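Local coordinates for dipeptidase AC. Metallo peptidase. MEROPS family M19 (Rhodobacter sphaeroides, PDB 3LY0), which probably hydrolyses dipeptides as a zinc-dependent metallodipeptidase, and here binds a phosphinate mimic of L-Ala-D-Ala, at residues G304-F307 and D308-I312; N14-L17 and L18-L21; H65-A68 and H69-A72. All coordinates share one frame; numbering follows the deposited sequence.

All three contacts are local, within one continuous stretch of chain each, and all reach the same phosphinate inhibitor. Contacts 1 and 2 are buried. Contact 3 lies at the surface, its centre about 20 Å from the centre of the chain. Contact 1 is a loop after strand 301-303, while contacts 2 and 3 each lead into a helix. Their chemistry differs with place: contact 2 binds zinc through a carboxylate, contact 1 sets a carboxylate and a glycine against the ligand, and contact 3 lays an imidazole face on its methyl group. A salt bridge and a probable backbone hydrogen bond join contacts 1 and 2. Contact 3 packs on contact 2.

Contact 1. Residues G304-F307 and D308-I312; sequences GSDF and DGATI. With LY0 ((2R)-3-[(R)-[(1R)-1-aminoethyl](hydroxy)phosphoryl]-2-methylpropanoic acid), chain C.
Phe307 meets Ile312 across the turn, with methyl CD1 of Ile312 at the edge of the ring, 3.6 Å from Phe307 CE1. Ile312 reaches it because CG1 sits between its backbone N and carbonyl carbon (chi1 68°). One ring face of Phe307 lies against Ser305 CB, and Phe265 meets the ring edge-to-face. Ser305 OG accepts from Phe307 N at 2.9 Å, an ST turn. Asp11 is a further partner of that hydroxyl.

The turn follows strand 301-303 at the mouth of a barrel of the TIM-barrel clan. Asp306 belongs to the zinc site seen in this protein, its side chain here about 4 Å from a zinc ion. Asp306 O takes a hydrogen bond from Gly309 N at 2.9 Å, with the donor well above the carbonyl plane. This brings Gly309 close to the Asp306 carboxylate, and a CB on Gly309 would run into OD1. Asp306 OD1 lies 2.7 Å from the phosphinate oxygen O31 of LY0. OD2 is hydrogen-bonded to Asn264 ND2. Gly309 O approaches LY0 C4 at 3.2 Å, and Ala310 CB lies 4.0 Å from the ligand methyl C7. Asp308 OD1 is hydrogen-bonded to His39 N, and OD2 forms a salt bridge with Arg19 NH1.

Contact 2. Residues N14-L17 and L18-L21; sequences NDFL and LRLL. With ZN (zinc ion), chain D; LY0 ((2R)-3-[(R)-[(1R)-1-aminoethyl](hydroxy)phosphoryl]-2-methylpropanoic acid), chain C.
Asp15 and Leu18 meet at the first turn of helix 16-22, where Leu18 N donates to Asp15 O at 3.0 Å. The segment leads from strand 13-14 into this helix at the active site of the TIM-barrel-clan fold. Asn14 comes first in the chain. Its OD1 accepts from Phe16 N at 2.8 Å, in the carbonyl plane and on a lone pair, which makes an Asx turn.

Asp15 is a metal ligand. It binds zinc with both carboxylate oxygens, OD1 at 2.3 Å and OD2 at 2.2 Å. Two-point binding fixes the rotation of the carboxylate. The inhibitor chelates the same zinc through its amine N1 and phosphinate O31, and His13 and Glu139 complete the site. Beside Asp15, the Leu18 side chain packs on Pro60.

Phe16 has CG anti to its backbone N (chi1 -180°), which carries the ring forward, alongside Arg19 and Leu20 of the next turn. Leu20 CD1 lies 3.8 Å from Phe16 CE1. Arg19 is bent at chi3, and this brings NH1 to the ring edge near its plane. The guanidinium stands at 90° to the ring, with Phe16 CE2 over one of its faces. A salt bridge to Asp35 and a hydrogen bond from NH1 to Leu40 O help to hold it there.

Leu17 packs on Met99 and Met106 of helix 89-109. Its carbonyl O takes a hydrogen bond from Leu21 N at 2.9 Å, with an N-H...O angle of 161°.

Contact 3. Residues H65-A68 and H69-A72; sequences HDAA and HFEA. With LY0 ((2R)-3-[(R)-[(1R)-1-aminoethyl](hydroxy)phosphoryl]-2-methylpropanoic acid), chain C.
Ala67 meets both His69 and Phe70 with its methyl group. CB lies 3.4 Å from His69 CE1 and 3.7 Å from Phe70 CD2. Ala67 is the N-cap residue of helix 68-75. Its carbonyl O accepts a nearly straight bond from Glu71 N at 3.1 Å, and a weak one from Phe70 N. Ala72 N bonds to Ala68 O in the next step of the helix.

His69 sets CG between its backbone N and carbonyl carbon (chi1 51°), which turns the imidazole back toward the Ala67 methyl. NE2 then reaches Gln63 OE1 in a hydrogen bond, and lies over one face of the Phe70 ring, toward its rim. The Phe70 ring edge meets His65 O.

Glu71 is extended beyond CG and runs back along the preceding turn. Its OE2 ends 3.5 Å from Asp66 CB. It also lies close to Asp66 O, but both are acceptors. Replacing Glu71 with an alanine would probably open a gap beside Asp66 and deprive Arg276 of a side chain that touches it. The Asp66 carboxylate forms a salt bridge with Arg22.

His65 carries the ligand contact. Methyl C1 of LY0 sits over one ring face, offset toward the rim, 3.2 Å from His65 CG. Asp66 OD1 lies over the opposite face. A hydrogen bond between ND1 and Tyr58 OH helps to fix the ring's rotation.

Residues 65-68 belong to the loop after strand 50-57 and lead into helix 68-75, which holds 69-72. His65 packs against Leu18 and Arg22 of helix 16-22, while Phe70 leans on the loop residues Gln63 and Leu81.

Contact 1. Residues G304-F307 and D308-I312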
ATOM      1  N   GLY A 304       4.229  -3.945   3.485  1.00  8.72           N
ATOM      2  CA  GLY A 304       3.235  -3.021   2.955  1.00  9.04           C
ATOM      3  C   GLY A 304       2.348  -2.541   4.089  1.00  8.89           C
ATOM      4  O   GLY A 304       1.144  -2.823   4.106  1.00  9.47           O
ATOM      5  N   SER A 305       2.963  -1.802   5.005  1.00  9.59           N
ATOM      6  CA  SER A 305       2.449  -1.542   6.352  1.00  9.13           C
ATOM      7  C   SER A 305       0.980  -1.147   6.440  1.00  8.91           C
ATOM      8  O   SER A 305       0.249  -1.650   7.300  1.00  9.95           O
ATOM      9  CB  SER A 305       3.294  -0.446   7.017  1.00 11.14           C
ATOM     10  OG  SER A 305       3.139   0.799   6.349  1.00 10.58           O
ATOM     11  N   ASP A 306       0.565  -0.230   5.569  1.00  8.42           N
ATOM     12  CA  ASP A 306      -0.701   0.471   5.737  1.00  9.78           C
ATOM     13  C   ASP A 306      -0.635   1.375   6.967  1.00 10.23           C
ATOM     14  O   ASP A 306      -1.660   1.682   7.576  1.00  9.95           O
ATOM     15  CB  ASP A 306      -1.872  -0.515   5.847  1.00  9.59           C
ATOM     16  CG  ASP A 306      -3.083  -0.087   5.022  1.00 11.57           C
ATOM     17  OD1 ASP A 306      -3.103   1.039   4.465  1.00 12.45           O
ATOM     18  OD2 ASP A 306      -4.026  -0.897   4.927  1.00 13.00           O
ATOM     19  N   PHE A 307       0.570   1.819   7.326  1.00  8.53           N
ATOM     20  CA  PHE A 307       0.701   2.831   8.377  1.00 10.78           C
ATOM     21  C   PHE A 307      -0.225   4.021   8.096  1.00 10.07           C
ATOM     22  O   PHE A 307      -0.291   4.529   6.965  1.00 10.48           O
ATOM     23  CB  PHE A 307       2.139   3.357   8.499  1.00  9.78           C
ATOM     24  CG  PHE A 307       3.090   2.449   9.240  1.00 10.69           C
ATOM     25  CD1 PHE A 307       2.721   1.819  10.417  1.00 11.34           C
ATOM     26  CD2 PHE A 307       4.393   2.276   8.767  1.00 11.57           C
ATOM     27  CE1 PHE A 307       3.627   1.006  11.102  1.00 10.61           C
ATOM     28  CE2 PHE A 307       5.293   1.465   9.442  1.00 12.25           C
ATOM     29  CZ  PHE A 307       4.906   0.829  10.604  1.00 10.93           C
ATOM     30  N   ASP A 308      -0.927   4.455   9.144  1.00  9.61           N
ATOM     31  CA  ASP A 308      -1.885   5.566   9.105  1.00 10.33           C
ATOM     32  C   ASP A 308      -3.137   5.309   8.267  1.00 12.00           C
ATOM     33  O   ASP A 308      -3.967   6.203   8.092  1.00 13.45           O
ATOM     34  CB  ASP A 308      -1.195   6.887   8.749  1.00 11.59           C
ATOM     35  CG  ASP A 308      -0.449   7.484   9.934  1.00 11.58           C
ATOM     36  OD1 ASP A 308      -0.984   7.399  11.058  1.00 13.08           O
ATOM     37  OD2 ASP A 308       0.660   8.025   9.747  1.00 13.37           O
ATOM     38  N   GLY A 309      -3.293   4.076   7.790  1.00 10.77           N
ATOM     39  CA  GLY A 309      -4.491   3.689   7.060  1.00 11.29           C
ATOM     40  C   GLY A 309      -5.359   2.648   7.754  1.00 13.11           C
ATOM     41  O   GLY A 309      -6.509   2.455   7.369  1.00 14.01           O
ATOM     42  N   ALA A 310      -4.829   1.982   8.776  1.00 11.93           N
ATOM     43  CA  ALA A 310      -5.526   0.876   9.431  1.00 12.33           C
ATOM     44  C   ALA A 310      -5.039   0.685  10.858  1.00 12.92           C
ATOM     45  O   ALA A 310      -3.970   1.155  11.225  1.00 15.21           O
ATOM     46  CB  ALA A 310      -5.305  -0.403   8.642  1.00 17.24           C
ATOM     47  N   THR A 311      -5.816  -0.033  11.661  1.00 13.23           N
ATOM     48  CA  THR A 311      -5.340  -0.460  12.975  1.00 13.09           C
ATOM     49  C   THR A 311      -4.336  -1.592  12.777  1.00 12.71           C
ATOM     50  O   THR A 311      -4.594  -2.518  12.004  1.00 12.11           O
ATOM     51  CB  THR A 311      -6.494  -0.968  13.852  1.00 15.42           C
ATOM     52  OG1 THR A 311      -7.444   0.091  14.028  1.00 20.91           O
ATOM     53  CG2 THR A 311      -5.976  -1.410  15.220  1.00 16.71           C
ATOM     54  N   ILE A 312      -3.206  -1.523  13.482  1.00 12.95           N
ATOM     55  CA  ILE A 312      -2.136  -2.512  13.327  1.00 11.07           C
ATOM     56  C   ILE A 312      -1.884  -3.224  14.668  1.00 12.87           C
ATOM     57  O   ILE A 312      -2.429  -2.807  15.694  1.00 14.79           O
ATOM     58  CB  ILE A 312      -0.847  -1.848  12.750  1.00 12.16           C
ATOM     59  CG1 ILE A 312      -0.227  -0.878  13.765  1.00 13.26           C
ATOM     60  CG2 ILE A 312      -1.167  -1.133  11.437  1.00 12.54           C
ATOM     61  CD1 ILE A 312       1.063  -0.194  13.285  1.00 13.16           C
TER
HETATM   62  P   LY0 C 363      -6.470   1.768   3.154  1.00 12.30           P
HETATM   63  C1  LY0 C 363      -8.332   3.756   3.774  1.00 16.69           C
HETATM   64  N1  LY0 C 363      -6.333   4.348   2.432  1.00 11.58           N
HETATM   65  C2  LY0 C 363      -6.863   3.517   3.499  1.00 13.43           C
HETATM   66  C4  LY0 C 363      -6.757   0.744   4.652  1.00 13.75           C
HETATM   67  C5  LY0 C 363      -7.556  -0.510   4.430  1.00 13.92           C
HETATM   68  C6  LY0 C 363      -7.086  -1.302   3.241  1.00 12.37           C
HETATM   69  C7  LY0 C 363      -7.794  -1.328   5.674  1.00 16.28           C
HETATM   70  O31 LY0 C 363      -5.021   1.758   2.728  1.00 12.01           O
HETATM   71  O32 LY0 C 363      -7.344   1.281   1.950  1.00 11.45           O
HETATM   72  O61 LY0 C 363      -7.878  -2.290   2.755  1.00 12.92           O
HETATM   73  O62 LY0 C 363      -6.009  -1.052   2.675  1.00 11.69           O

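Contact 2. Residues N14-L17 and L18-L21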
ATOM      1  N   ASN A  14       1.682   3.642   2.703  1.00  9.23           N
ATOM      2  CA  ASN A  14       1.199   4.360   3.881  1.00  9.10           C
ATOM      3  C   ASN A  14       0.253   5.479   3.497  1.00  9.16           C
ATOM      4  O   ASN A  14       0.287   5.962   2.364  1.00  9.78           O
ATOM      5  CB  ASN A  14       2.358   4.892   4.749  1.00  9.34           C
ATOM      6  CG  ASN A  14       2.953   6.179   4.211  1.00  9.75           C
ATOM      7  OD1 ASN A  14       2.328   7.241   4.258  1.00  9.77           O
ATOM      8  ND2 ASN A  14       4.179   6.093   3.706  1.00  9.41           N
ATOM      9  N   ASP A  15      -0.593   5.869   4.449  1.00 10.20           N
ATOM     10  CA  ASP A  15      -1.563   6.929   4.242  1.00 10.27           C
ATOM     11  C   ASP A  15      -1.279   8.169   5.085  1.00 10.23           C
ATOM     12  O   ASP A  15      -2.196   8.878   5.487  1.00  9.99           O
ATOM     13  CB  ASP A  15      -2.972   6.403   4.508  1.00 10.66           C
ATOM     14  CG  ASP A  15      -3.390   5.362   3.495  1.00 10.75           C
ATOM     15  OD1 ASP A  15      -3.539   5.711   2.303  1.00 10.30           O
ATOM     16  OD2 ASP A  15      -3.552   4.187   3.866  1.00  9.31           O
ATOM     17  N   PHE A  16      -0.003   8.443   5.337  1.00  9.85           N
ATOM     18  CA  PHE A  16       0.351   9.653   6.061  1.00 12.51           C
ATOM     19  C   PHE A  16      -0.251  10.911   5.430  1.00 10.27           C
ATOM     20  O   PHE A  16      -0.637  11.831   6.143  1.00 10.35           O
ATOM     21  CB  PHE A  16       1.866   9.799   6.160  1.00 11.56           C
ATOM     22  CG  PHE A  16       2.301  11.020   6.906  1.00 10.56           C
ATOM     23  CD1 PHE A  16       2.846  12.092   6.225  1.00 10.68           C
ATOM     24  CD2 PHE A  16       2.134  11.103   8.280  1.00 11.97           C
ATOM     25  CE1 PHE A  16       3.247  13.230   6.902  1.00 10.03           C
ATOM     26  CE2 PHE A  16       2.521  12.235   8.968  1.00 12.31           C
ATOM     27  CZ  PHE A  16       3.085  13.301   8.278  1.00 10.51           C
ATOM     28  N   LEU A  17      -0.336  10.958   4.104  1.00  9.44           N
ATOM     29  CA  LEU A  17      -0.862  12.150   3.443  1.00  9.78           C
ATOM     30  C   LEU A  17      -2.304  12.448   3.863  1.00 10.63           C
ATOM     31  O   LEU A  17      -2.735  13.599   3.844  1.00 12.24           O
ATOM     32  CB  LEU A  17      -0.762  12.029   1.918  1.00 11.03           C
ATOM     33  CG  LEU A  17       0.653  12.099   1.337  1.00  9.96           C
ATOM     34  CD1 LEU A  17       0.622  11.743  -0.131  1.00 10.22           C
ATOM     35  CD2 LEU A  17       1.264  13.495   1.547  1.00 11.52           C
ATOM     36  N   LEU A  18      -3.050  11.417   4.250  1.00 12.51           N
ATOM     37  CA  LEU A  18      -4.418  11.644   4.684  1.00 11.82           C
ATOM     38  C   LEU A  18      -4.438  12.509   5.939  1.00 11.76           C
ATOM     39  O   LEU A  18      -5.357  13.304   6.154  1.00 13.43           O
ATOM     40  CB  LEU A  18      -5.135  10.308   4.922  1.00 14.87           C
ATOM     41  CG  LEU A  18      -6.632  10.360   5.221  1.00 18.40           C
ATOM     42  CD1 LEU A  18      -7.419  10.842   4.018  1.00 19.94           C
ATOM     43  CD2 LEU A  18      -7.103   8.970   5.645  1.00 22.03           C
ATOM     44  N   ARG A  19      -3.410  12.376   6.767  1.00 11.46           N
ATOM     45  CA  ARG A  19      -3.352  13.178   7.979  1.00 12.68           C
ATOM     46  C   ARG A  19      -3.088  14.641   7.676  1.00 13.41           C
ATOM     47  O   ARG A  19      -3.596  15.528   8.368  1.00 14.93           O
ATOM     48  CB  ARG A  19      -2.346  12.597   8.962  1.00 15.07           C
ATOM     49  CG  ARG A  19      -2.900  11.303   9.580  1.00 18.60           C
ATOM     50  CD  ARG A  19      -1.921  10.604  10.486  1.00 16.33           C
ATOM     51  NE  ARG A  19      -1.377  11.515  11.480  1.00 15.82           N
ATOM     52  CZ  ARG A  19      -0.157  11.408  11.982  1.00 13.68           C
ATOM     53  NH1 ARG A  19       0.639  10.417  11.592  1.00 13.43           N
ATOM     54  NH2 ARG A  19       0.266  12.298  12.866  1.00 13.30           N
ATOM     55  N   LEU A  20      -2.322  14.898   6.623  1.00 11.46           N
ATOM     56  CA  LEU A  20      -2.100  16.275   6.200  1.00 12.93           C
ATOM     57  C   LEU A  20      -3.347  16.847   5.532  1.00 12.62           C
ATOM     58  O   LEU A  20      -3.670  18.022   5.718  1.00 14.84           O
ATOM     59  CB  LEU A  20      -0.870  16.386   5.291  1.00 11.81           C
ATOM     60  CG  LEU A  20       0.425  15.892   5.954  1.00 11.35           C
ATOM     61  CD1 LEU A  20       1.639  16.148   5.083  1.00 13.50           C
ATOM     62  CD2 LEU A  20       0.619  16.515   7.350  1.00 14.95           C
ATOM     63  N   LEU A  21      -4.051  16.015   4.771  1.00 12.83           N
ATOM     64  CA  LEU A  21      -5.319  16.419   4.162  1.00 14.36           C
ATOM     65  C   LEU A  21      -6.301  16.859   5.239  1.00 16.52           C
ATOM     66  O   LEU A  21      -7.023  17.845   5.069  1.00 18.81           O
ATOM     67  CB  LEU A  21      -5.937  15.267   3.358  1.00 12.60           C
ATOM     68  CG  LEU A  21      -7.222  15.615   2.587  1.00 15.06           C
ATOM     69  CD1 LEU A  21      -6.933  16.558   1.430  1.00 14.26           C
ATOM     70  CD2 LEU A  21      -7.943  14.358   2.091  1.00 15.57           C
TER
HETATM   71 ZN    ZN D 364      -4.208   3.606   1.828  0.63  9.04          ZN
HETATM   72  P   LY0 C 363      -6.470   1.768   3.154  1.00 12.30           P
HETATM   73  C1  LY0 C 363      -8.332   3.756   3.774  1.00 16.69           C
HETATM   74  N1  LY0 C 363      -6.333   4.348   2.432  1.00 11.58           N
HETATM   75  C2  LY0 C 363      -6.863   3.517   3.499  1.00 13.43           C
HETATM   76  C4  LY0 C 363      -6.757   0.744   4.652  1.00 13.75           C
HETATM   77  C5  LY0 C 363      -7.556  -0.510   4.430  1.00 13.92           C
HETATM   78  C6  LY0 C 363      -7.086  -1.302   3.241  1.00 12.37           C
HETATM   79  C7  LY0 C 363      -7.794  -1.328   5.674  1.00 16.28           C
HETATM   80  O31 LY0 C 363      -5.021   1.758   2.728  1.00 12.01           O
HETATM   81  O32 LY0 C 363      -7.344   1.281   1.950  1.00 11.45           O
HETATM   82  O61 LY0 C 363      -7.878  -2.290   2.755  1.00 12.92           O
HETATM   83  O62 LY0 C 363      -6.009  -1.052   2.675  1.00 11.69           O

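Contact 3. Residues H65-A68 and H69-A72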
ATOM      1  N   HIS A  65     -13.401   5.722   5.345  1.00 20.75           N
ATOM      2  CA  HIS A  65     -13.065   4.346   5.718  1.00 21.33           C
ATOM      3  C   HIS A  65     -13.059   4.133   7.225  1.00 19.91           C
ATOM      4  O   HIS A  65     -13.329   3.029   7.701  1.00 20.52           O
ATOM      5  CB  HIS A  65     -11.683   3.986   5.179  1.00 20.20           C
ATOM      6  CG  HIS A  65     -10.577   4.742   5.843  1.00 22.68           C
ATOM      7  ND1 HIS A  65     -10.275   6.047   5.525  1.00 26.85           N
ATOM      8  CD2 HIS A  65      -9.711   4.381   6.821  1.00 23.53           C
ATOM      9  CE1 HIS A  65      -9.268   6.458   6.276  1.00 27.89           C
ATOM     10  NE2 HIS A  65      -8.905   5.465   7.068  1.00 29.49           N
ATOM     11  N   ASP A  66     -12.741   5.180   7.979  1.00 19.19           N
ATOM     12  CA  ASP A  66     -12.685   5.067   9.433  1.00 21.86           C
ATOM     13  C   ASP A  66     -13.914   5.653  10.131  1.00 23.13           C
ATOM     14  O   ASP A  66     -13.871   5.957  11.323  1.00 22.39           O
ATOM     15  CB  ASP A  66     -11.399   5.691   9.987  1.00 25.34           C
ATOM     16  CG  ASP A  66     -11.210   7.132   9.548  1.00 25.08           C
ATOM     17  OD1 ASP A  66     -11.976   7.602   8.674  1.00 24.23           O
ATOM     18  OD2 ASP A  66     -10.293   7.792  10.082  1.00 30.40           O
ATOM     19  N   ALA A  67     -15.007   5.801   9.390  1.00 20.65           N
ATOM     20  CA  ALA A  67     -16.279   6.185   9.998  1.00 21.22           C
ATOM     21  C   ALA A  67     -16.618   5.197  11.117  1.00 24.13           C
ATOM     22  O   ALA A  67     -16.307   4.006  11.023  1.00 22.01           O
ATOM     23  CB  ALA A  67     -17.378   6.220   8.958  1.00 20.43           C
ATOM     24  N   ALA A  68     -17.246   5.694  12.178  1.00 20.39           N
ATOM     25  CA  ALA A  68     -17.514   4.888  13.366  1.00 24.22           C
ATOM     26  C   ALA A  68     -18.293   3.615  13.055  1.00 20.05           C
ATOM     27  O   ALA A  68     -17.998   2.552  13.602  1.00 21.97           O
ATOM     28  CB  ALA A  68     -18.248   5.720  14.416  1.00 26.18           C
ATOM     29  N   HIS A  69     -19.291   3.710  12.182  1.00 20.63           N
ATOM     30  CA  HIS A  69     -20.107   2.537  11.887  1.00 19.66           C
ATOM     31  C   HIS A  69     -19.310   1.437  11.177  1.00 20.40           C
ATOM     32  O   HIS A  69     -19.549   0.256  11.398  1.00 21.79           O
ATOM     33  CB  HIS A  69     -21.409   2.897  11.146  1.00 20.83           C
ATOM     34  CG  HIS A  69     -21.217   3.752   9.930  1.00 18.82           C
ATOM     35  ND1 HIS A  69     -20.722   5.036   9.994  1.00 20.09           N
ATOM     36  CD2 HIS A  69     -21.495   3.520   8.625  1.00 19.29           C
ATOM     37  CE1 HIS A  69     -20.680   5.551   8.776  1.00 19.30           C
ATOM     38  NE2 HIS A  69     -21.147   4.653   7.928  1.00 20.08           N
ATOM     39  N   PHE A  70     -18.346   1.829  10.349  1.00 21.59           N
ATOM     40  CA  PHE A  70     -17.505   0.849   9.666  1.00 20.58           C
ATOM     41  C   PHE A  70     -16.541   0.169  10.633  1.00 21.49           C
ATOM     42  O   PHE A  70     -16.357  -1.047  10.591  1.00 19.43           O
ATOM     43  CB  PHE A  70     -16.711   1.507   8.536  1.00 19.92           C
ATOM     44  CG  PHE A  70     -17.565   2.069   7.438  1.00 21.88           C
ATOM     45  CD1 PHE A  70     -18.754   1.451   7.070  1.00 22.94           C
ATOM     46  CD2 PHE A  70     -17.172   3.211   6.758  1.00 21.72           C
ATOM     47  CE1 PHE A  70     -19.537   1.970   6.051  1.00 22.57           C
ATOM     48  CE2 PHE A  70     -17.948   3.728   5.737  1.00 23.17           C
ATOM     49  CZ  PHE A  70     -19.130   3.111   5.383  1.00 24.57           C
ATOM     50  N   GLU A  71     -15.913   0.960  11.495  1.00 19.68           N
ATOM     51  CA  GLU A  71     -15.005   0.400  12.484  1.00 21.86           C
ATOM     52  C   GLU A  71     -15.740  -0.607  13.358  1.00 21.99           C
ATOM     53  O   GLU A  71     -15.243  -1.702  13.600  1.00 20.61           O
ATOM     54  CB  GLU A  71     -14.365   1.502  13.328  1.00 24.64           C
ATOM     55  CG  GLU A  71     -13.359   2.332  12.544  1.00 25.59           C
ATOM     56  CD  GLU A  71     -12.694   3.404  13.380  1.00 32.97           C
ATOM     57  OE1 GLU A  71     -13.233   3.737  14.457  1.00 36.64           O
ATOM     58  OE2 GLU A  71     -11.633   3.917  12.951  1.00 32.10           O
ATOM     59  N   ALA A  72     -16.936  -0.244  13.812  1.00 21.51           N
ATOM     60  CA  ALA A  72     -17.718  -1.139  14.658  1.00 21.58           C
ATOM     61  C   ALA A  72     -18.060  -2.448  13.951  1.00 19.57           C
ATOM     62  O   ALA A  72     -18.002  -3.520  14.550  1.00 20.55           O
ATOM     63  CB  ALA A  72     -18.987  -0.448  15.146  1.00 19.83           C
TER
HETATM   64  P   LY0 C 363      -6.470   1.768   3.154  1.00 12.30           P
HETATM   65  C1  LY0 C 363      -8.332   3.756   3.774  1.00 16.69           C
HETATM   66  N1  LY0 C 363      -6.333   4.348   2.432  1.00 11.58           N
HETATM   67  C2  LY0 C 363      -6.863   3.517   3.499  1.00 13.43           C
HETATM   68  C4  LY0 C 363      -6.757   0.744   4.652  1.00 13.75           C
HETATM   69  C5  LY0 C 363      -7.556  -0.510   4.430  1.00 13.92           C
HETATM   70  C6  LY0 C 363      -7.086  -1.302   3.241  1.00 12.37           C
HETATM   71  C7  LY0 C 363      -7.794  -1.328   5.674  1.00 16.28           C
HETATM   72  O31 LY0 C 363      -5.021   1.758   2.728  1.00 12.01           O
HETATM   73  O32 LY0 C 363      -7.344   1.281   1.950  1.00 11.45           O
HETATM   74  O61 LY0 C 363      -7.878  -2.290   2.755  1.00 12.92           O
HETATM   75  O62 LY0 C 363      -6.009  -1.052   2.675  1.00 11.69           O